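Local coordinates for glycoside Hydrolase (Bacteroides uniformis, PDB 5T99), which probably hydrolyses beta-galactosidic linkages in agarose-derived oligosaccharides as a family 2 glycoside hydrolase, and binds the galactose-mimicking inhibitor galacto-isofagomine in its active site, at residues A[463-473]-A[488-497]. Residues are numbered along the deposited sequence; the frame is centred on the assembly and turned at random.
Sequences AQQVDIAGMNY and LPLYGSETSS. With GIF (D-galacto-isofagomine), chain C.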
ATOM      1  N   ALA A 463      26.396   3.318  -3.318  1.00 15.75           N
ATOM      2  CA  ALA A 463      25.797   3.406  -1.970  1.00 15.52           C
ATOM      3  C   ALA A 463      26.075   4.742  -1.248  1.00 15.33           C
ATOM      4  O   ALA A 463      25.256   5.214  -0.458  1.00 15.56           O
ATOM      5  CB  ALA A 463      26.278   2.242  -1.120  1.00 15.42           C
ATOM      6  N   GLN A 464      27.209   5.358  -1.567  1.00 14.89           N
ATOM      7  CA  GLN A 464      27.609   6.620  -0.972  1.00 14.63           C
ATOM      8  C   GLN A 464      26.876   7.845  -1.550  1.00 14.12           C
ATOM      9  O   GLN A 464      26.983   8.930  -0.996  1.00 14.24           O
ATOM     10  CB  GLN A 464      29.126   6.807  -1.134  1.00 14.74           C
ATOM     11  CG  GLN A 464      29.997   5.807  -0.362  1.00 14.74           C
ATOM     12  CD  GLN A 464      30.116   4.422  -1.005  1.00 14.84           C
ATOM     13  OE1 GLN A 464      29.687   4.194  -2.139  1.00 14.86           O
ATOM     14  NE2 GLN A 464      30.686   3.482  -0.259  1.00 15.02           N
ATOM     15  N   GLN A 465      26.146   7.680  -2.650  1.00 13.74           N
ATOM     16  CA  GLN A 465      25.465   8.792  -3.315  1.00 13.53           C
ATOM     17  C   GLN A 465      24.087   9.091  -2.751  1.00 13.75           C
ATOM     18  O   GLN A 465      23.515  10.112  -3.072  1.00 14.36           O
ATOM     19  CB  GLN A 465      25.310   8.498  -4.806  1.00 13.32           C
ATOM     20  CG  GLN A 465      26.605   8.217  -5.535  1.00 13.18           C
ATOM     21  CD  GLN A 465      27.619   9.340  -5.414  1.00 13.06           C
ATOM     22  OE1 GLN A 465      27.280  10.522  -5.435  1.00 12.72           O
ATOM     23  NE2 GLN A 465      28.873   8.964  -5.274  1.00 12.98           N
ATOM     24  N   VAL A 466      23.536   8.183  -1.957  1.00 13.85           N
ATOM     25  CA  VAL A 466      22.280   8.416  -1.248  1.00 13.77           C
ATOM     26  C   VAL A 466      22.623   8.601   0.212  1.00 14.03           C
ATOM     27  O   VAL A 466      23.742   8.275   0.645  1.00 14.28           O
ATOM     28  CB  VAL A 466      21.236   7.279  -1.434  1.00 13.63           C
ATOM     29  CG1 VAL A 466      20.682   7.310  -2.843  1.00 13.56           C
ATOM     30  CG2 VAL A 466      21.809   5.898  -1.128  1.00 13.63           C
ATOM     31  N   ASP A 467      21.669   9.142   0.958  1.00 13.89           N
ATOM     32  CA  ASP A 467      21.862   9.416   2.378  1.00 13.86           C
ATOM     33  C   ASP A 467      21.909   8.136   3.236  1.00 13.67           C
ATOM     34  O   ASP A 467      22.676   8.057   4.203  1.00 13.35           O
ATOM     35  CB  ASP A 467      20.755  10.359   2.895  1.00 13.85           C
ATOM     36  CG  ASP A 467      20.813  11.746   2.272  1.00 13.82           C
ATOM     37  OD1 ASP A 467      21.893  12.372   2.278  1.00 13.41           O
ATOM     38  OD2 ASP A 467      19.763  12.222   1.791  1.00 13.96           O
ATOM     39  N   ILE A 468      21.068   7.158   2.902  1.00 13.91           N
ATOM     40  CA  ILE A 468      20.937   5.925   3.691  1.00 14.32           C
ATOM     41  C   ILE A 468      20.889   4.741   2.728  1.00 14.86           C
ATOM     42  O   ILE A 468      20.074   4.723   1.794  1.00 14.52           O
ATOM     43  CB  ILE A 468      19.671   5.932   4.581  1.00 14.51           C
ATOM     44  CG1 ILE A 468      19.649   7.158   5.526  1.00 14.94           C
ATOM     45  CG2 ILE A 468      19.607   4.669   5.429  1.00 14.61           C
ATOM     46  CD1 ILE A 468      18.310   7.413   6.190  1.00 15.08           C
ATOM     47  N   ALA A 469      21.765   3.760   2.961  1.00 15.27           N
ATOM     48  CA  ALA A 469      21.870   2.578   2.102  1.00 15.90           C
ATOM     49  C   ALA A 469      20.976   1.428   2.606  1.00 16.33           C
ATOM     50  O   ALA A 469      21.066   1.021   3.777  1.00 15.97           O
ATOM     51  CB  ALA A 469      23.321   2.117   2.022  1.00 16.16           C
ATOM     52  N   GLY A 470      20.123   0.918   1.719  1.00 16.04           N
ATOM     53  CA  GLY A 470      19.336  -0.276   1.994  1.00 16.52           C
ATOM     54  C   GLY A 470      19.946  -1.515   1.355  1.00 16.66           C
ATOM     55  O   GLY A 470      20.305  -1.479   0.184  1.00 16.73           O
ATOM     56  N   MET A 471      20.048  -2.609   2.114  1.00 16.95           N
ATOM     57  CA  MET A 471      20.508  -3.903   1.582  1.00 17.37           C
ATOM     58  C   MET A 471      19.348  -4.880   1.386  1.00 17.31           C
ATOM     59  O   MET A 471      18.542  -5.091   2.297  1.00 16.87           O
ATOM     60  CB  MET A 471      21.533  -4.532   2.524  1.00 17.88           C
ATOM     61  CG  MET A 471      22.767  -3.683   2.730  1.00 18.38           C
ATOM     62  SD  MET A 471      23.973  -4.498   3.775  1.00 19.21           S
ATOM     63  CE  MET A 471      24.806  -5.515   2.576  1.00 19.57           C
ATOM     64  N   ASN A 472      19.279  -5.482   0.200  1.00 17.45           N
ATOM     65  CA  ASN A 472      18.303  -6.531  -0.090  1.00 17.60           C
ATOM     66  C   ASN A 472      18.925  -7.909   0.074  1.00 18.27           C
ATOM     67  O   ASN A 472      19.832  -8.266  -0.671  1.00 19.46           O
ATOM     68  CB  ASN A 472      17.774  -6.387  -1.511  1.00 17.57           C
ATOM     69  CG  ASN A 472      16.882  -5.189  -1.677  1.00 17.19           C
ATOM     70  OD1 ASN A 472      16.887  -4.275  -0.844  1.00 16.97           O
ATOM     71  ND2 ASN A 472      16.079  -5.194  -2.740  1.00 17.06           N
ATOM     72  N   TYR A 473      18.444  -8.660   1.066  1.00 19.32           N
ATOM     73  CA  TYR A 473      18.792 -10.082   1.298  1.00 19.47           C
ATOM     74  C   TYR A 473      20.267 -10.346   1.601  1.00 20.77           C
ATOM     75  O   TYR A 473      20.868 -11.260   1.027  1.00 20.78           O
ATOM     76  CB  TYR A 473      18.323 -10.946   0.132  1.00 18.43           C
ATOM     77  CG  TYR A 473      16.884 -10.689  -0.241  1.00 18.07           C
ATOM     78  CD1 TYR A 473      15.835 -11.166   0.558  1.00 17.74           C
ATOM     79  CD2 TYR A 473      16.563  -9.958  -1.384  1.00 17.51           C
ATOM     80  CE1 TYR A 473      14.509 -10.929   0.218  1.00 17.16           C
ATOM     81  CE2 TYR A 473      15.246  -9.718  -1.724  1.00 17.48           C
ATOM     82  CZ  TYR A 473      14.229 -10.213  -0.919  1.00 16.99           C
ATOM     83  OH  TYR A 473      12.942  -9.971  -1.261  1.00 16.59           O
ATOM     84  N   LEU A 488      28.436   4.586   6.518  1.00 19.93           N
ATOM     85  CA  LEU A 488      27.129   4.485   5.860  1.00 19.97           C
ATOM     86  C   LEU A 488      26.015   4.162   6.876  1.00 18.86           C
ATOM     87  O   LEU A 488      26.143   3.208   7.637  1.00 17.76           O
ATOM     88  CB  LEU A 488      27.141   3.394   4.795  1.00 20.70           C
ATOM     89  CG  LEU A 488      28.101   3.589   3.636  1.00 21.27           C
ATOM     90  CD1 LEU A 488      28.055   2.347   2.762  1.00 21.67           C
ATOM     91  CD2 LEU A 488      27.749   4.846   2.852  1.00 21.60           C
ATOM     92  N   PRO A 489      24.921   4.954   6.881  1.00 18.07           N
ATOM     93  CA  PRO A 489      23.718   4.508   7.589  1.00 17.33           C
ATOM     94  C   PRO A 489      23.055   3.383   6.794  1.00 17.21           C
ATOM     95  O   PRO A 489      23.020   3.457   5.550  1.00 17.25           O
ATOM     96  CB  PRO A 489      22.829   5.760   7.620  1.00 17.16           C
ATOM     97  CG  PRO A 489      23.704   6.903   7.212  1.00 17.55           C
ATOM     98  CD  PRO A 489      24.753   6.311   6.322  1.00 17.65           C
ATOM     99  N   LEU A 490      22.542   2.365   7.501  1.00 16.29           N
ATOM    100  CA  LEU A 490      22.117   1.103   6.888  1.00 15.85           C
ATOM    101  C   LEU A 490      20.791   0.581   7.428  1.00 15.59           C
ATOM    102  O   LEU A 490      20.434   0.816   8.587  1.00 15.65           O
ATOM    103  CB  LEU A 490      23.196   0.022   7.083  1.00 15.69           C
ATOM    104  CG  LEU A 490      24.500   0.238   6.313  1.00 15.70           C
ATOM    105  CD1 LEU A 490      25.663  -0.464   6.991  1.00 16.06           C
ATOM    106  CD2 LEU A 490      24.378  -0.228   4.877  1.00 15.73           C
ATOM    107  N   TYR A 491      20.068  -0.127   6.570  1.00 15.29           N
ATOM    108  CA  TYR A 491      18.905  -0.903   6.972  1.00 15.44           C
ATOM    109  C   TYR A 491      18.687  -2.014   5.953  1.00 15.40           C
ATOM    110  O   TYR A 491      19.287  -2.006   4.886  1.00 15.92           O
ATOM    111  CB  TYR A 491      17.651  -0.007   7.102  1.00 15.43           C
ATOM    112  CG  TYR A 491      17.152   0.530   5.794  1.00 15.22           C
ATOM    113  CD1 TYR A 491      16.048  -0.025   5.153  1.00 15.06           C
ATOM    114  CD2 TYR A 491      17.800   1.585   5.181  1.00 15.16           C
ATOM    115  CE1 TYR A 491      15.609   0.473   3.934  1.00 14.90           C
ATOM    116  CE2 TYR A 491      17.374   2.077   3.966  1.00 15.02           C
ATOM    117  CZ  TYR A 491      16.287   1.516   3.339  1.00 14.72           C
ATOM    118  OH  TYR A 491      15.883   2.016   2.125  1.00 14.39           O
ATOM    119  N   GLY A 492      17.836  -2.973   6.290  1.00 15.29           N
ATOM    120  CA  GLY A 492      17.464  -4.031   5.363  1.00 15.21           C
ATOM    121  C   GLY A 492      16.287  -3.569   4.540  1.00 15.30           C
ATOM    122  O   GLY A 492      15.144  -3.599   5.008  1.00 15.70           O
ATOM    123  N   SER A 493      16.548  -3.129   3.313  1.00 15.25           N
ATOM    124  CA  SER A 493      15.469  -2.628   2.446  1.00 15.11           C
ATOM    125  C   SER A 493      14.542  -3.719   1.922  1.00 15.70           C
ATOM    126  O   SER A 493      13.409  -3.428   1.545  1.00 16.14           O
ATOM    127  CB  SER A 493      16.022  -1.786   1.298  1.00 14.68           C
ATOM    128  OG  SER A 493      17.209  -2.335   0.769  1.00 14.37           O
ATOM    129  N   GLU A 494      15.008  -4.963   1.892  1.00 16.45           N
ATOM    130  CA  GLU A 494      14.166  -6.091   1.479  1.00 17.57           C
ATOM    131  C   GLU A 494      14.694  -7.354   2.163  1.00 18.53           C
ATOM    132  O   GLU A 494      15.905  -7.618   2.133  1.00 18.87           O
ATOM    133  CB  GLU A 494      14.157  -6.224  -0.044  1.00 17.87           C
ATOM    134  CG  GLU A 494      12.806  -6.514  -0.656  1.00 18.27           C
ATOM    135  CD  GLU A 494      12.904  -6.722  -2.157  1.00 19.05           C
ATOM    136  OE1 GLU A 494      13.014  -5.716  -2.879  1.00 18.57           O
ATOM    137  OE2 GLU A 494      12.871  -7.895  -2.617  1.00 19.73           O
ATOM    138  N   THR A 495      13.817  -8.110   2.822  1.00 18.69           N
ATOM    139  CA  THR A 495      14.277  -9.219   3.660  1.00 18.91           C
ATOM    140  C   THR A 495      13.391 -10.463   3.562  1.00 19.60           C
ATOM    141  O   THR A 495      12.205 -10.389   3.212  1.00 19.67           O
ATOM    142  CB  THR A 495      14.428  -8.792   5.142  1.00 18.96           C
ATOM    143  OG1 THR A 495      13.161  -8.399   5.691  1.00 19.50           O
ATOM    144  CG2 THR A 495      15.399  -7.627   5.284  1.00 19.22           C
ATOM    145  N   SER A 496      14.010 -11.593   3.892  1.00 19.97           N
ATOM    146  CA  SER A 496      13.402 -12.921   3.929  1.00 20.64           C
ATOM    147  C   SER A 496      13.119 -13.482   2.533  1.00 21.02           C
ATOM    148  O   SER A 496      13.910 -14.248   2.038  1.00 21.30           O
ATOM    149  CB  SER A 496      12.156 -12.971   4.836  1.00 20.64           C
ATOM    150  OG  SER A 496      11.771 -14.311   5.076  1.00 20.57           O
ATOM    151  N   SER A 497      12.018 -13.077   1.899  1.00 22.12           N
ATOM    152  CA  SER A 497      11.473 -13.757   0.700  1.00 23.01           C
ATOM    153  C   SER A 497      11.146 -15.254   0.914  1.00 23.81           C
ATOM    154  O   SER A 497      11.077 -16.029  -0.041  1.00 23.93           O
ATOM    155  CB  SER A 497      12.363 -13.535  -0.543  1.00 22.79           C
ATOM    156  OG  SER A 497      11.869 -12.458  -1.321  1.00 22.72           O
TER
HETATM  157  C   GIF C 901      12.578  -7.500  -5.839  1.00 18.07           C
HETATM  158  N   GIF C 901      13.424  -8.404  -5.075  1.00 18.35           N
HETATM  159  O   GIF C 901      12.077 -12.497  -4.174  1.00 18.41           O
HETATM  160  C1  GIF C 901      11.119  -7.870  -5.654  1.00 17.93           C
HETATM  161  O1  GIF C 901      11.148  -9.670  -7.245  1.00 18.58           O
HETATM  162  C2  GIF C 901      10.886  -9.362  -5.878  1.00 18.30           C
HETATM  163  O2  GIF C 901      10.326  -7.123  -6.573  1.00 16.65           O
HETATM  164  C3  GIF C 901      11.778 -10.213  -4.978  1.00 18.41           C
HETATM  165  C4  GIF C 901      13.244  -9.842  -5.174  1.00 18.45           C
HETATM  166  C5  GIF C 901      11.567 -11.703  -5.254  1.00 18.53           C
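A469 pairs in parallel with L490 and G470 with Y491, and the axes of the short strands approach to 4.7 Å and diverge by 30°; A469 N bonds to P489 O, Y491 N to A469 O, and M471 N reaches Y491 O at 2.9 Å and 167°. Beyond the corner at S493 and E494, Y473 N bonds to E494 O, so the pairing resumes next to the ligand.

G470 suits its place because it lacks a side chain: the Y491 ring, its CG wedged between backbone N and carbonyl carbon (chi1 69°), lies over the glycine, whose CA makes a CH-pi contact 3.9 Å from the ring centroid. Methyl CG2 of I468 meets the ring's edge, 3.6 Å from Y491 CD2. On the other face of the sheet, small A469 admits L490 CD2 against its CB. Nearer the pocket, S493 OG donates a hydrogen bond to N472 OD1 at 2.5 Å, almost in line with the amide C=O, while N472 ND2 bonds to E417.

Y473, E494 and S497 belong to the inhibitor pocket. E494 O sits over the centre of one face of the Y473 ring, and Y473 OH donates a very short bond, 2.5 Å, to E494 OE2, with ring and carboxylate planes perpendicular. E494 OE2 also accepts a hydrogen bond from the inhibitor's ring nitrogen N at 2.6 Å, probably as an ammonium, whereas OE1 is salt-bridged to R346. S497 OG is hydrogen-bonded to the inhibitor's hydroxyl O.

These are neighbouring strands of the TIM barrel, a beta-alpha-beta unit whose helix 478-484 packs on M471 and L490; strands 447-451 and 549-552 continue the barrel on either side.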